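Local coordinates for protein toxin PAU_02230 (Photorhabdus asymbiotica subsp. asymbiotica ATCC 43949, PDB 6HV6) that acts as a bacterial toxin, also known as PaTox, whose modelled part sets a bundle of helices against an antiparallel beta sheet, at residues Asn189-Gly194 / Met221-Tyr226; Glu198-Ser203 / Glu242-Gly247; Ser203-Trp208 / Arg359-Ile364; Asp285-Thr290 / Asp338-Phe343. The protein carries 1 engineered substitution. One frame throughout, in Å; residues are numbered along the deposited sequence.

Contact 1 of 4, residues Asn189-Gly194 / Met221-Tyr226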
loop_
_atom_site.group_PDB
_atom_site.type_symbol
_atom_site.label_atom_id
_atom_site.label_comp_id
_atom_site.label_asym_id
_atom_site.label_seq_id
_atom_site.Cartn_x
_atom_site.Cartn_y
_atom_site.Cartn_z
ATOM N N ASN A 189 0.438 -1.801 -1.188
ATOM C CA ASN A 189 0.589 -3.086 -0.500
ATOM C C ASN A 189 1.035 -4.190 -1.442
ATOM O O ASN A 189 1.654 -5.168 -0.999
ATOM C CB ASN A 189 -0.713 -3.459 0.203
ATOM C CG ASN A 189 -0.919 -2.645 1.449
ATOM O OD1 ASN A 189 0.031 -2.035 1.951
ATOM N ND2 ASN A 189 -2.142 -2.626 1.966
ATOM N N LEU A 190 0.751 -4.052 -2.730
ATOM C CA LEU A 190 1.264 -5.021 -3.685
ATOM C C LEU A 190 2.770 -4.871 -3.858
ATOM O O LEU A 190 3.515 -5.846 -3.751
ATOM C CB LEU A 190 0.558 -4.855 -5.028
ATOM C CG LEU A 190 -0.849 -5.450 -5.117
ATOM C CD1 LEU A 190 -1.387 -5.285 -6.525
ATOM C CD2 LEU A 190 -0.796 -6.912 -4.729
ATOM N N TYR A 191 3.242 -3.660 -4.134
ATOM C CA TYR A 191 4.640 -3.531 -4.517
ATOM C C TYR A 191 5.571 -3.253 -3.346
ATOM O O TYR A 191 6.791 -3.340 -3.526
ATOM C CB TYR A 191 4.821 -2.455 -5.602
ATOM C CG TYR A 191 4.421 -1.047 -5.244
ATOM C CD1 TYR A 191 3.260 -0.484 -5.762
ATOM C CD2 TYR A 191 5.215 -0.258 -4.418
ATOM C CE1 TYR A 191 2.898 0.802 -5.463
ATOM C CE2 TYR A 191 4.851 1.029 -4.106
ATOM C CZ TYR A 191 3.690 1.549 -4.634
ATOM O OH TYR A 191 3.309 2.824 -4.331
ATOM N N LEU A 192 5.048 -2.944 -2.157
ATOM C CA LEU A 192 5.911 -2.758 -0.998
ATOM C C LEU A 192 6.225 -4.054 -0.267
ATOM O O LEU A 192 7.013 -4.026 0.680
ATOM C CB LEU A 192 5.302 -1.761 -0.010
ATOM C CG LEU A 192 5.480 -0.290 -0.400
ATOM C CD1 LEU A 192 4.961 0.625 0.702
ATOM C CD2 LEU A 192 6.929 0.029 -0.753
ATOM N N LYS A 193 5.629 -5.176 -0.665
ATOM C CA LYS A 193 5.986 -6.485 -0.122
ATOM C C LYS A 193 5.937 -6.495 1.404
ATOM O O LYS A 193 6.862 -6.959 2.074
ATOM C CB LYS A 193 7.371 -6.915 -0.602
ATOM C CG LYS A 193 7.538 -7.007 -2.101
ATOM C CD LYS A 193 8.966 -7.417 -2.441
ATOM C CE LYS A 193 9.167 -7.422 -3.933
ATOM N NZ LYS A 193 8.503 -6.220 -4.501
ATOM N N GLY A 194 4.857 -5.955 1.961
ATOM C CA GLY A 194 4.689 -5.953 3.400
ATOM C C GLY A 194 5.554 -4.973 4.165
ATOM O O GLY A 194 5.430 -4.894 5.392
ATOM N N MET A 221 6.879 2.867 -12.556
ATOM C CA MET A 221 8.056 2.628 -11.731
ATOM C C MET A 221 7.670 2.135 -10.350
ATOM O O MET A 221 8.295 1.204 -9.821
ATOM C CB MET A 221 8.891 3.899 -11.632
ATOM C CG MET A 221 9.497 4.309 -12.942
ATOM S SD MET A 221 10.237 5.932 -12.806
ATOM C CE MET A 221 11.390 5.644 -11.459
ATOM N N LEU A 222 6.648 2.740 -9.735
ATOM C CA LEU A 222 6.202 2.289 -8.419
ATOM C C LEU A 222 5.737 0.838 -8.473
ATOM O O LEU A 222 6.168 0.003 -7.674
ATOM C CB LEU A 222 5.068 3.185 -7.900
ATOM C CG LEU A 222 5.494 4.576 -7.427
ATOM C CD1 LEU A 222 4.291 5.486 -7.205
ATOM C CD2 LEU A 222 6.331 4.458 -6.158
ATOM N N MET A 223 4.840 0.528 -9.407
ATOM C CA MET A 223 4.347 -0.838 -9.523
ATOM C C MET A 223 5.477 -1.807 -9.871
ATOM O O MET A 223 5.472 -2.958 -9.421
ATOM C CB MET A 223 3.229 -0.873 -10.570
ATOM C CG MET A 223 2.338 -2.069 -10.489
ATOM S SD MET A 223 1.467 -2.259 -8.908
ATOM C CE MET A 223 0.990 -3.971 -9.126
ATOM N N GLY A 224 6.477 -1.356 -10.631
ATOM C CA GLY A 224 7.593 -2.235 -10.962
ATOM C C GLY A 224 8.397 -2.695 -9.759
ATOM O O GLY A 224 9.085 -3.722 -9.834
ATOM N N ILE A 225 8.317 -1.974 -8.638
ATOM C CA ILE A 225 8.962 -2.450 -7.411
ATOM C C ILE A 225 8.442 -3.831 -7.019
ATOM O O ILE A 225 9.155 -4.607 -6.360
ATOM C CB ILE A 225 8.769 -1.421 -6.280
ATOM C CG1 ILE A 225 9.401 -0.083 -6.679
ATOM C CG2 ILE A 225 9.379 -1.905 -4.979
ATOM C CD1 ILE A 225 9.216 1.026 -5.643
ATOM N N TYR A 226 7.209 -4.172 -7.430
ATOM C CA TYR A 226 6.693 -5.524 -7.225
ATOM C C TYR A 226 7.659 -6.580 -7.747
ATOM O O TYR A 226 7.760 -7.669 -7.175
ATOM C CB TYR A 226 5.320 -5.680 -7.899
ATOM C CG TYR A 226 4.710 -7.055 -7.705
ATOM C CD1 TYR A 226 4.217 -7.453 -6.464
ATOM C CD2 TYR A 226 4.630 -7.953 -8.758
ATOM C CE1 TYR A 226 3.675 -8.716 -6.273
ATOM C CE2 TYR A 226 4.080 -9.225 -8.576
ATOM C CZ TYR A 226 3.602 -9.594 -7.333
ATOM O OH TYR A 226 3.061 -10.849 -7.153
#
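Tyr191 lies against residues 222-226, its ring laid over the carbonyl of Leu222. Leu222 O sits on one face of the ring, nearest its inner end, 3.2 Å from Tyr191 CG. Leu222 CB comes over that same face as a CH-pi donor, 4.3 Å from the centroid of the Tyr191 ring, and the leucine side chain carries on outward past Tyr191 OH. At the ring edge is Met223 SD, a Met-aromatic contact 5.4 Å from the centroid. Tyr191 reaches this spot with CG between its own backbone N and carbonyl carbon (chi1 61°), which carries the ring across the backbone of Leu222 while CB closes on CB of Ile225 and of Tyr226.

Ile225 CG2 lies 3.3 Å from Tyr191 O. Leu190 O meets the edge of the Tyr226 ring in its plane, 3.2 Å from Tyr226 CD1, and Leu190 CD1 touches Met223 CE. Lys193, at positive phi just past the helix, bends at its last torsion and turns its NZ to Ile225 O, with a weak bond to Tyr226 O; it is poorly ordered and the first distance is improbably short, so the details are doubtful.

Further out, Tyr226 meets the rings of Phe73 and Tyr71, and Ile225 rests on Leu236. The buried tyrosine ring is thus held by apolar contact with Leu222 CB, Met223 SD, Ile225 and Tyr226, Leu222 O being only packed on its face, while the hydroxyl is satisfied by a weak hydrogen bond to Glu202 OE2.

Contact 2 of 4, residues Glu198-Ser203 / Glu242-Gly247. Engineered in segment 198-203: Ala199 (natural residue Cys). With EPE (4-(2-hydroxyethyl)-1-piperazine ethanesulfonic acid), chain H.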
loop_
_atom_site.group_PDB
_atom_site.type_symbol
_atom_site.label_atom_id
_atom_site.label_comp_id
_atom_site.label_asym_id
_atom_site.label_seq_id
_atom_site.Cartn_x
_atom_site.Cartn_y
_atom_site.Cartn_z
ATOM N N GLU A 198 4.664 3.796 2.647
ATOM C CA GLU A 198 5.444 4.948 2.214
ATOM C C GLU A 198 4.540 6.000 1.581
ATOM O O GLU A 198 4.921 6.686 0.644
ATOM C CB GLU A 198 6.560 4.533 1.255
ATOM C CG GLU A 198 7.626 3.653 1.893
ATOM C CD GLU A 198 8.383 4.355 3.006
ATOM O OE1 GLU A 198 8.339 5.606 3.050
ATOM O OE2 GLU A 198 9.008 3.654 3.843
ATOM N N ALA A 199 3.334 6.153 2.124
ATOM C CA ALA A 199 2.329 6.997 1.487
ATOM C C ALA A 199 2.739 8.468 1.469
ATOM O O ALA A 199 2.412 9.183 0.518
ATOM C CB ALA A 199 0.982 6.817 2.201
ATOM N N LEU A 200 3.440 8.951 2.503
ATOM C CA LEU A 200 3.864 10.349 2.508
ATOM C C LEU A 200 4.822 10.660 1.356
ATOM O O LEU A 200 4.522 11.559 0.556
ATOM C CB LEU A 200 4.455 10.721 3.876
ATOM C CG LEU A 200 5.156 12.088 3.974
ATOM C CD1 LEU A 200 4.206 13.243 3.657
ATOM C CD2 LEU A 200 5.787 12.292 5.358
ATOM N N PRO A 201 5.956 9.965 1.211
ATOM C CA PRO A 201 6.833 10.294 0.076
ATOM C C PRO A 201 6.215 9.943 -1.263
ATOM O O PRO A 201 6.503 10.626 -2.251
ATOM C CB PRO A 201 8.100 9.467 0.348
ATOM C CG PRO A 201 7.611 8.315 1.207
ATOM C CD PRO A 201 6.545 8.931 2.078
ATOM N N GLU A 202 5.396 8.887 -1.334
ATOM C CA GLU A 202 4.710 8.584 -2.585
ATOM C C GLU A 202 3.838 9.756 -3.012
ATOM O O GLU A 202 3.862 10.170 -4.174
ATOM C CB GLU A 202 3.884 7.296 -2.430
ATOM C CG GLU A 202 4.777 6.052 -2.417
ATOM C CD GLU A 202 4.125 4.830 -1.784
ATOM O OE1 GLU A 202 3.034 4.938 -1.191
ATOM O OE2 GLU A 202 4.720 3.743 -1.893
ATOM N N SER A 203 3.073 10.314 -2.072
ATOM C CA SER A 203 2.189 11.436 -2.387
ATOM C C SER A 203 2.981 12.663 -2.832
ATOM O O SER A 203 2.634 13.306 -3.827
ATOM C CB SER A 203 1.337 11.779 -1.166
ATOM O OG SER A 203 0.438 10.729 -0.848
ATOM N N GLU A 242 14.002 7.824 2.138
ATOM C CA GLU A 242 14.769 9.012 2.480
ATOM C C GLU A 242 13.904 10.262 2.416
ATOM O O GLU A 242 13.995 11.133 3.291
ATOM C CB GLU A 242 15.973 9.142 1.548
ATOM C CG GLU A 242 16.842 10.350 1.844
ATOM C CD GLU A 242 17.557 10.253 3.179
ATOM O OE1 GLU A 242 17.601 9.141 3.754
ATOM O OE2 GLU A 242 18.076 11.294 3.646
ATOM N N LEU A 243 13.072 10.378 1.378
ATOM C CA LEU A 243 12.134 11.494 1.302
ATOM C C LEU A 243 11.185 11.487 2.496
ATOM O O LEU A 243 10.775 12.552 2.984
ATOM C CB LEU A 243 11.363 11.418 -0.019
ATOM C CG LEU A 243 10.321 12.489 -0.346
ATOM C CD1 LEU A 243 10.907 13.911 -0.247
ATOM C CD2 LEU A 243 9.773 12.234 -1.729
ATOM N N HIS A 244 10.866 10.293 3.006
ATOM C CA HIS A 244 9.974 10.168 4.159
ATOM C C HIS A 244 10.548 10.848 5.401
ATOM O O HIS A 244 9.800 11.406 6.215
ATOM C CB HIS A 244 9.716 8.687 4.437
ATOM C CG HIS A 244 8.439 8.418 5.168
ATOM N ND1 HIS A 244 7.719 7.256 4.995
ATOM C CD2 HIS A 244 7.761 9.148 6.087
ATOM C CE1 HIS A 244 6.645 7.287 5.764
ATOM N NE2 HIS A 244 6.645 8.426 6.433
ATOM N N ALA A 245 11.865 10.811 5.574
ATOM C CA ALA A 245 12.451 11.097 6.878
ATOM C C ALA A 245 12.941 12.536 6.992
ATOM O O ALA A 245 12.932 13.309 6.032
ATOM C CB ALA A 245 13.602 10.126 7.165
ATOM N N ASN A 246 13.352 12.889 8.219
ATOM C CA ASN A 246 14.079 14.127 8.527
ATOM C C ASN A 246 13.328 15.381 8.092
ATOM O O ASN A 246 13.939 16.421 7.833
ATOM C CB ASN A 246 15.479 14.115 7.905
ATOM C CG ASN A 246 16.359 13.020 8.468
ATOM O OD1 ASN A 246 16.209 12.623 9.623
ATOM N ND2 ASN A 246 17.287 12.525 7.650
ATOM N N GLY A 247 12.006 15.306 8.001
ATOM C CA GLY A 247 11.264 16.420 7.448
ATOM C C GLY A 247 11.660 16.792 6.037
ATOM O O GLY A 247 11.321 17.890 5.585
HETATM N N1 EPE H . 2.511 5.266 8.968
HETATM C C9 EPE H . 3.214 5.946 7.868
HETATM C C10 EPE H . 2.148 6.555 6.965
HETATM S S EPE H . 2.613 8.034 6.108
HETATM O O1S EPE H . 3.517 7.565 4.990
HETATM O O2S EPE H . 3.328 8.869 7.046
HETATM O O3S EPE H . 1.397 8.618 5.593
#
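The first turn of helix 199-211 comes up against the last turn of helix 235-244, closest where Pro201 CA and His244 CA stand 5.2 Å apart. His244 is gripped around its ring. Its ND1 donates to Glu198 OE1 at 2.6 Å, nearly straight (164°), and the acceptor lies close to the ring plane; the carboxylate is turned almost perpendicular to the ring, so OE1 is met from above its own plane. Glu198, at the N-cap position, bends at chi2 (-63°), which brings OE1 to the ring.

One face of the imidazole is taken by Pro201 CD, a CH-pi contact 3.8 Å from the His244 centroid, with Leu200 CB over the same face toward the rim. Leu200 CD2 touches His244 CD2 at 3.8 Å. Next to the ring contact, Pro201 CB packs on Leu243 CG, also at 3.8 Å, which ties the two helices by apolar side chains.

The sulfonate of 4-(2-hydroxyethyl)-1-piperazine ethanesulfonic acid, probably from the crystallisation liquor, lies at the same helix start: Leu200 N donates to O1S of this molecule at 2.8 Å, where the helix dipole would favour an anion, and His244 NE2 adds a weak bond to O2S. Ala199, an engineered residue replacing the natural cysteine, has its CB near that sulfonate.

Pro201 also touches Leu240 of helix 235-244, and Glu198 touches Tyr237 and Lys241. Ala199 touches His289 and Leu200 touches Thr290 of strand 289-296, so the first turn of helix 199-211 meets both helix 235-244 and the sheet.

Contact 3 of 4, residues Ser203-Trp208 / Arg359-Ile364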
loop_
_atom_site.group_PDB
_atom_site.type_symbol
_atom_site.label_atom_id
_atom_site.label_comp_id
_atom_site.label_asym_id
_atom_site.label_seq_id
_atom_site.Cartn_x
_atom_site.Cartn_y
_atom_site.Cartn_z
ATOM N N SER A 203 3.073 10.314 -2.072
ATOM C CA SER A 203 2.189 11.436 -2.387
ATOM C C SER A 203 2.981 12.663 -2.832
ATOM O O SER A 203 2.634 13.306 -3.827
ATOM C CB SER A 203 1.337 11.779 -1.166
ATOM O OG SER A 203 0.438 10.729 -0.848
ATOM N N VAL A 204 4.046 13.002 -2.102
ATOM C CA VAL A 204 4.873 14.158 -2.454
ATOM C C VAL A 204 5.521 13.963 -3.817
ATOM O O VAL A 204 5.534 14.880 -4.648
ATOM C CB VAL A 204 5.934 14.410 -1.365
ATOM C CG1 VAL A 204 6.952 15.445 -1.836
ATOM C CG2 VAL A 204 5.270 14.862 -0.077
ATOM N N LEU A 205 6.066 12.766 -4.074
ATOM C CA LEU A 205 6.730 12.512 -5.352
ATOM C C LEU A 205 5.732 12.526 -6.507
ATOM O O LEU A 205 6.024 13.054 -7.588
ATOM C CB LEU A 205 7.471 11.165 -5.290
ATOM C CG LEU A 205 8.431 10.825 -6.435
ATOM C CD1 LEU A 205 9.599 11.800 -6.450
ATOM C CD2 LEU A 205 8.934 9.367 -6.334
ATOM N N MET A 206 4.553 11.940 -6.304
ATOM C CA MET A 206 3.529 11.938 -7.347
ATOM C C MET A 206 2.976 13.341 -7.608
ATOM O O MET A 206 2.549 13.646 -8.731
ATOM C CB MET A 206 2.398 10.974 -6.958
ATOM C CG MET A 206 1.330 10.786 -8.045
ATOM S SD MET A 206 2.007 10.127 -9.569
ATOM C CE MET A 206 2.226 8.391 -9.115
ATOM N N GLY A 207 2.951 14.197 -6.587
ATOM C CA GLY A 207 2.564 15.579 -6.819
ATOM C C GLY A 207 3.467 16.249 -7.838
ATOM O O GLY A 207 2.994 16.943 -8.740
ATOM N N TRP A 208 4.779 16.022 -7.732
ATOM C CA TRP A 208 5.673 16.571 -8.749
ATOM C C TRP A 208 5.489 15.867 -10.089
ATOM O O TRP A 208 5.487 16.517 -11.149
ATOM C CB TRP A 208 7.129 16.472 -8.306
ATOM C CG TRP A 208 8.030 16.900 -9.416
ATOM C CD1 TRP A 208 8.976 16.144 -10.042
ATOM C CD2 TRP A 208 8.024 18.173 -10.078
ATOM N NE1 TRP A 208 9.577 16.876 -11.039
ATOM C CE2 TRP A 208 9.012 18.124 -11.082
ATOM C CE3 TRP A 208 7.286 19.352 -9.914
ATOM C CZ2 TRP A 208 9.279 19.206 -11.918
ATOM C CZ3 TRP A 208 7.562 20.437 -10.751
ATOM C CH2 TRP A 208 8.545 20.350 -11.736
ATOM N N ARG A 359 19.897 13.209 -4.950
ATOM C CA ARG A 359 19.047 13.113 -6.128
ATOM C C ARG A 359 17.872 14.070 -5.986
ATOM O O ARG A 359 17.229 14.113 -4.933
ATOM C CB ARG A 359 18.537 11.676 -6.334
ATOM C CG ARG A 359 19.636 10.651 -6.637
ATOM C CD ARG A 359 19.163 9.531 -7.583
ATOM N NE ARG A 359 18.108 8.695 -7.010
ATOM C CZ ARG A 359 17.521 7.679 -7.645
ATOM N NH1 ARG A 359 17.883 7.371 -8.884
ATOM N NH2 ARG A 359 16.562 6.974 -7.043
ATOM N N ASN A 360 17.597 14.840 -7.037
ATOM C CA ASN A 360 16.372 15.626 -7.087
ATOM C C ASN A 360 15.190 14.722 -7.447
ATOM O O ASN A 360 15.350 13.544 -7.785
ATOM C CB ASN A 360 16.506 16.777 -8.086
ATOM C CG ASN A 360 16.858 16.302 -9.488
ATOM O OD1 ASN A 360 16.197 15.426 -10.045
ATOM N ND2 ASN A 360 17.912 16.879 -10.064
ATOM N N LEU A 361 13.981 15.278 -7.368
ATOM C CA LEU A 361 12.809 14.440 -7.595
ATOM C C LEU A 361 12.784 13.898 -9.018
ATOM O O LEU A 361 12.297 12.783 -9.244
ATOM C CB LEU A 361 11.517 15.203 -7.292
ATOM C CG LEU A 361 11.226 15.664 -5.861
ATOM C CD1 LEU A 361 9.731 15.977 -5.694
ATOM C CD2 LEU A 361 11.674 14.635 -4.826
ATOM N N ASN A 362 13.325 14.649 -9.985
ATOM C CA ASN A 362 13.356 14.159 -11.361
ATOM C C ASN A 362 14.261 12.940 -11.487
ATOM O O ASN A 362 13.899 11.945 -12.128
ATOM C CB ASN A 362 13.816 15.265 -12.309
ATOM C CG ASN A 362 12.677 16.144 -12.783
ATOM O OD1 ASN A 362 11.505 15.789 -12.672
ATOM N ND2 ASN A 362 13.025 17.291 -13.343
ATOM N N GLU A 363 15.448 13.001 -10.880
ATOM C CA GLU A 363 16.372 11.877 -10.950
ATOM C C GLU A 363 15.821 10.657 -10.229
ATOM O O GLU A 363 16.130 9.522 -10.610
ATOM C CB GLU A 363 17.725 12.283 -10.365
ATOM C CG GLU A 363 18.404 13.405 -11.137
ATOM C CD GLU A 363 19.553 14.035 -10.377
ATOM O OE1 GLU A 363 19.370 14.376 -9.191
ATOM O OE2 GLU A 363 20.643 14.183 -10.968
ATOM N N ILE A 364 15.008 10.867 -9.192
ATOM C CA ILE A 364 14.354 9.748 -8.520
ATOM C C ILE A 364 13.353 9.080 -9.454
ATOM O O ILE A 364 13.261 7.845 -9.510
ATOM C CB ILE A 364 13.684 10.219 -7.220
ATOM C CG1 ILE A 364 14.737 10.719 -6.225
ATOM C CG2 ILE A 364 12.846 9.091 -6.605
ATOM C CD1 ILE A 364 14.141 11.407 -4.997
#
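Leu205 and Trp208 of helix 199-211 pack on Leu361, Asn362 and Ile364 at the capped start of helix 361-365, a small helix-helix interface near the end of the modelled chain. The start of the short helix is a capping box: Glu363 N donates to Asn360 OD1 at 2.7 Å, and Asn360 N returns the bond at 2.8 Å to Glu363 OE1, which accepts on its lone pair away from the other oxygen. Leu361 is the first residue of the helix after the cap and faces the partner.

Leu361 wedges between two residues one turn apart. Its CD1 lies 3.7 Å from Trp208 CB, and its CD2 meets Leu205 CD1 at 3.9 Å as the two leucines run alongside, pointing opposite ways. The second branch of Leu205, CD2, touches Ile364 CG2, also at 3.9 Å, and Leu236 of helix 235-244 adjoins both side chains. Phe252 lies against Leu361 and Val204.

Trp208 adds the polar link. Having CG opposite its backbone N (chi1 174°) swings the indole out toward Asn362, and the amide and ring planes meet at 45°. Gln214 NE2 also donates to Asn362 OD1, which is therefore held by two N-H groups. The bond from Trp208 NE1 to Asn362 OD1 is 2.8 Å long and nearly straight at 173°, within the indole plane yet well above the plane of the amide carbonyl.

Contact 4 of 4, residues Asp285-Thr290 / Asp338-Phe343. With EDO (1,2-ethanediol), chain E.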
loop_
_atom_site.group_PDB
_atom_site.type_symbol
_atom_site.label_atom_id
_atom_site.label_comp_id
_atom_site.label_asym_id
_atom_site.label_seq_id
_atom_site.Cartn_x
_atom_site.Cartn_y
_atom_site.Cartn_z
ATOM N N ASP A 285 -3.448 14.894 4.719
ATOM C CA ASP A 285 -3.013 14.170 5.907
ATOM C C ASP A 285 -4.226 13.535 6.574
ATOM O O ASP A 285 -5.248 14.198 6.766
ATOM C CB ASP A 285 -2.306 15.100 6.896
ATOM C CG ASP A 285 -1.026 15.691 6.337
ATOM O OD1 ASP A 285 -0.444 15.096 5.392
ATOM O OD2 ASP A 285 -0.602 16.751 6.851
ATOM N N ALA A 286 -4.111 12.249 6.916
ATOM C CA ALA A 286 -5.210 11.478 7.503
ATOM C C ALA A 286 -4.618 10.546 8.554
ATOM O O ALA A 286 -3.387 10.462 8.655
ATOM C CB ALA A 286 -5.951 10.696 6.415
ATOM N N PRO A 287 -5.435 9.840 9.372
ATOM C CA PRO A 287 -4.850 8.956 10.390
ATOM C C PRO A 287 -3.888 7.934 9.804
ATOM O O PRO A 287 -4.300 7.034 9.066
ATOM C CB PRO A 287 -6.080 8.285 11.013
ATOM C CG PRO A 287 -7.145 9.336 10.919
ATOM C CD PRO A 287 -6.890 10.009 9.578
ATOM N N LYS A 288 -2.596 8.091 10.112
ATOM C CA LYS A 288 -1.538 7.173 9.657
ATOM C C LYS A 288 -1.548 6.971 8.146
ATOM O O LYS A 288 -1.228 5.892 7.642
ATOM C CB LYS A 288 -1.645 5.826 10.376
ATOM C CG LYS A 288 -1.430 5.931 11.878
ATOM C CD LYS A 288 -1.738 4.624 12.582
ATOM C CE LYS A 288 -1.425 4.724 14.068
ATOM N NZ LYS A 288 0.025 5.009 14.308
ATOM N N HIS A 289 -1.884 8.027 7.407
ATOM C CA HIS A 289 -1.971 7.909 5.958
ATOM C C HIS A 289 -1.752 9.274 5.331
ATOM O O HIS A 289 -2.010 10.308 5.951
ATOM C CB HIS A 289 -3.330 7.333 5.523
ATOM C CG HIS A 289 -3.360 6.853 4.102
ATOM N ND1 HIS A 289 -2.275 6.246 3.495
ATOM C CD2 HIS A 289 -4.354 6.857 3.179
ATOM C CE1 HIS A 289 -2.594 5.926 2.250
ATOM N NE2 HIS A 289 -3.851 6.279 2.037
ATOM N N THR A 290 -1.264 9.266 4.096
ATOM C CA THR A 290 -1.108 10.487 3.326
ATOM C C THR A 290 -1.656 10.235 1.935
ATOM O O THR A 290 -1.469 9.154 1.373
ATOM C CB THR A 290 0.359 10.923 3.231
ATOM O OG1 THR A 290 0.915 11.045 4.540
ATOM C CG2 THR A 290 0.488 12.269 2.478
ATOM N N ASP A 338 -14.018 13.582 10.103
ATOM C CA ASP A 338 -13.767 14.758 9.271
ATOM C C ASP A 338 -12.619 15.598 9.807
ATOM O O ASP A 338 -11.795 16.099 9.032
ATOM C CB ASP A 338 -15.031 15.616 9.171
ATOM C CG ASP A 338 -16.143 14.932 8.402
ATOM O OD1 ASP A 338 -15.940 13.777 7.958
ATOM O OD2 ASP A 338 -17.219 15.553 8.239
ATOM N N ASP A 339 -12.559 15.787 11.129
ATOM C CA ASP A 339 -11.505 16.594 11.729
ATOM C C ASP A 339 -10.141 15.922 11.682
ATOM O O ASP A 339 -9.153 16.551 12.066
ATOM C CB ASP A 339 -11.846 16.922 13.183
ATOM C CG ASP A 339 -12.148 15.683 13.998
ATOM O OD1 ASP A 339 -13.126 14.976 13.683
ATOM O OD2 ASP A 339 -11.394 15.400 14.944
ATOM N N SER A 340 -10.065 14.665 11.264
ATOM C CA SER A 340 -8.786 13.986 11.186
ATOM C C SER A 340 -8.169 14.092 9.806
ATOM O O SER A 340 -7.025 13.677 9.630
ATOM C CB SER A 340 -8.925 12.513 11.577
ATOM O OG SER A 340 -9.439 11.729 10.512
ATOM N N VAL A 341 -8.891 14.653 8.838
ATOM C CA VAL A 341 -8.435 14.772 7.458
ATOM C C VAL A 341 -8.162 16.247 7.183
ATOM O O VAL A 341 -9.045 17.091 7.373
ATOM C CB VAL A 341 -9.470 14.204 6.474
ATOM C CG1 VAL A 341 -8.983 14.380 5.029
ATOM C CG2 VAL A 341 -9.751 12.732 6.784
ATOM N N SER A 342 -6.946 16.567 6.739
ATOM C CA SER A 342 -6.561 17.968 6.571
ATOM C C SER A 342 -5.815 18.137 5.257
ATOM O O SER A 342 -5.294 17.177 4.684
ATOM C CB SER A 342 -5.701 18.489 7.738
ATOM O OG SER A 342 -4.510 17.727 7.905
ATOM N N PHE A 343 -5.767 19.384 4.793
ATOM C CA PHE A 343 -5.336 19.706 3.443
ATOM C C PHE A 343 -4.182 20.690 3.505
ATOM O O PHE A 343 -4.266 21.703 4.204
ATOM C CB PHE A 343 -6.503 20.273 2.635
ATOM C CG PHE A 343 -7.640 19.303 2.497
ATOM C CD1 PHE A 343 -7.623 18.342 1.507
ATOM C CD2 PHE A 343 -8.690 19.318 3.394
ATOM C CE1 PHE A 343 -8.654 17.432 1.390
ATOM C CE2 PHE A 343 -9.725 18.411 3.284
ATOM C CZ PHE A 343 -9.709 17.468 2.284
HETATM C C1 EDO E . -8.709 16.387 16.356
HETATM O O1 EDO E . -9.442 17.439 15.725
HETATM C C2 EDO E . -8.972 16.423 17.857
HETATM O O2 EDO E . -8.467 15.215 18.438
#
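Asp285 and Ser342 form an antiparallel, hydrogen-bonded pair that joins strand 342-346, outermost within this chain, to strand 280-286 of the six-stranded sheet. The paired bonds run from Asp285 N to Ser342 O and from Ser342 N to Asp285 O, each 2.9 Å long. Asp285 O also takes a CA-H...O contact from Val341 CA at 3.3 Å, so this carbonyl meets two donors.

Just beyond the pair, a type II turn from Ala286 to His289 makes the beta hairpin of strands 280-286 and 289-296. Here the partner is a short 3-10 segment, 338-340. Ala286 CA points its hydrogen at Ser340 O, 3.6 Å away, and the proline ring lies against the serine hydroxyl, with Pro287 CD 3.2 Å from Ser340 OG. Having that hydroxyl between the backbone N and carbonyl carbon (chi1 80°) places it beside the ring; its hydrogen-bond partner is Pro337 O.

On the face shared by the paired residues, Asp285 CB passes Ser342 OG at 3.6 Å, yet the polar ends find partners two residues along their own strands: Asp285 OD1 forms a salt bridge with Arg283 and Ser342 OG bonds to His344. In the 3-10 segment, Asp339 OD2 accepts from O1 of a 1,2-ethanediol, probably from the crystallisation liquor. The edge strand is therefore attached here chiefly through the backbone, with Asp285 OD1 and Ser342 OG satisfied within their strands.

Helix 199-211 connects contacts 2 and 3, which share Ser203 and have centres about 10 Å apart; Leu243 CD2 of one meets Val204 CG1 of the other at 4.3 Å. Contact 1 lies about 16 Å from contact 2 and about 17 Å from contact 3, centre to centre. It reaches contact 2 through Tyr191 OH, 3.0 Å from Glu202 OE2, and contact 3 through Met221 CE, 3.5 Å from Ile364 O. Contact 4 belongs to the sheet: its Thr290 O is 3.5 Å from Ala199 CB, and Thr290 OG1 hydrogen-bonds the sulfonate bound at contact 2. That ligand thus bridges the helical and sheet sides, whereas contact 1 stays about 8 Å from contact 4 at the nearest atoms.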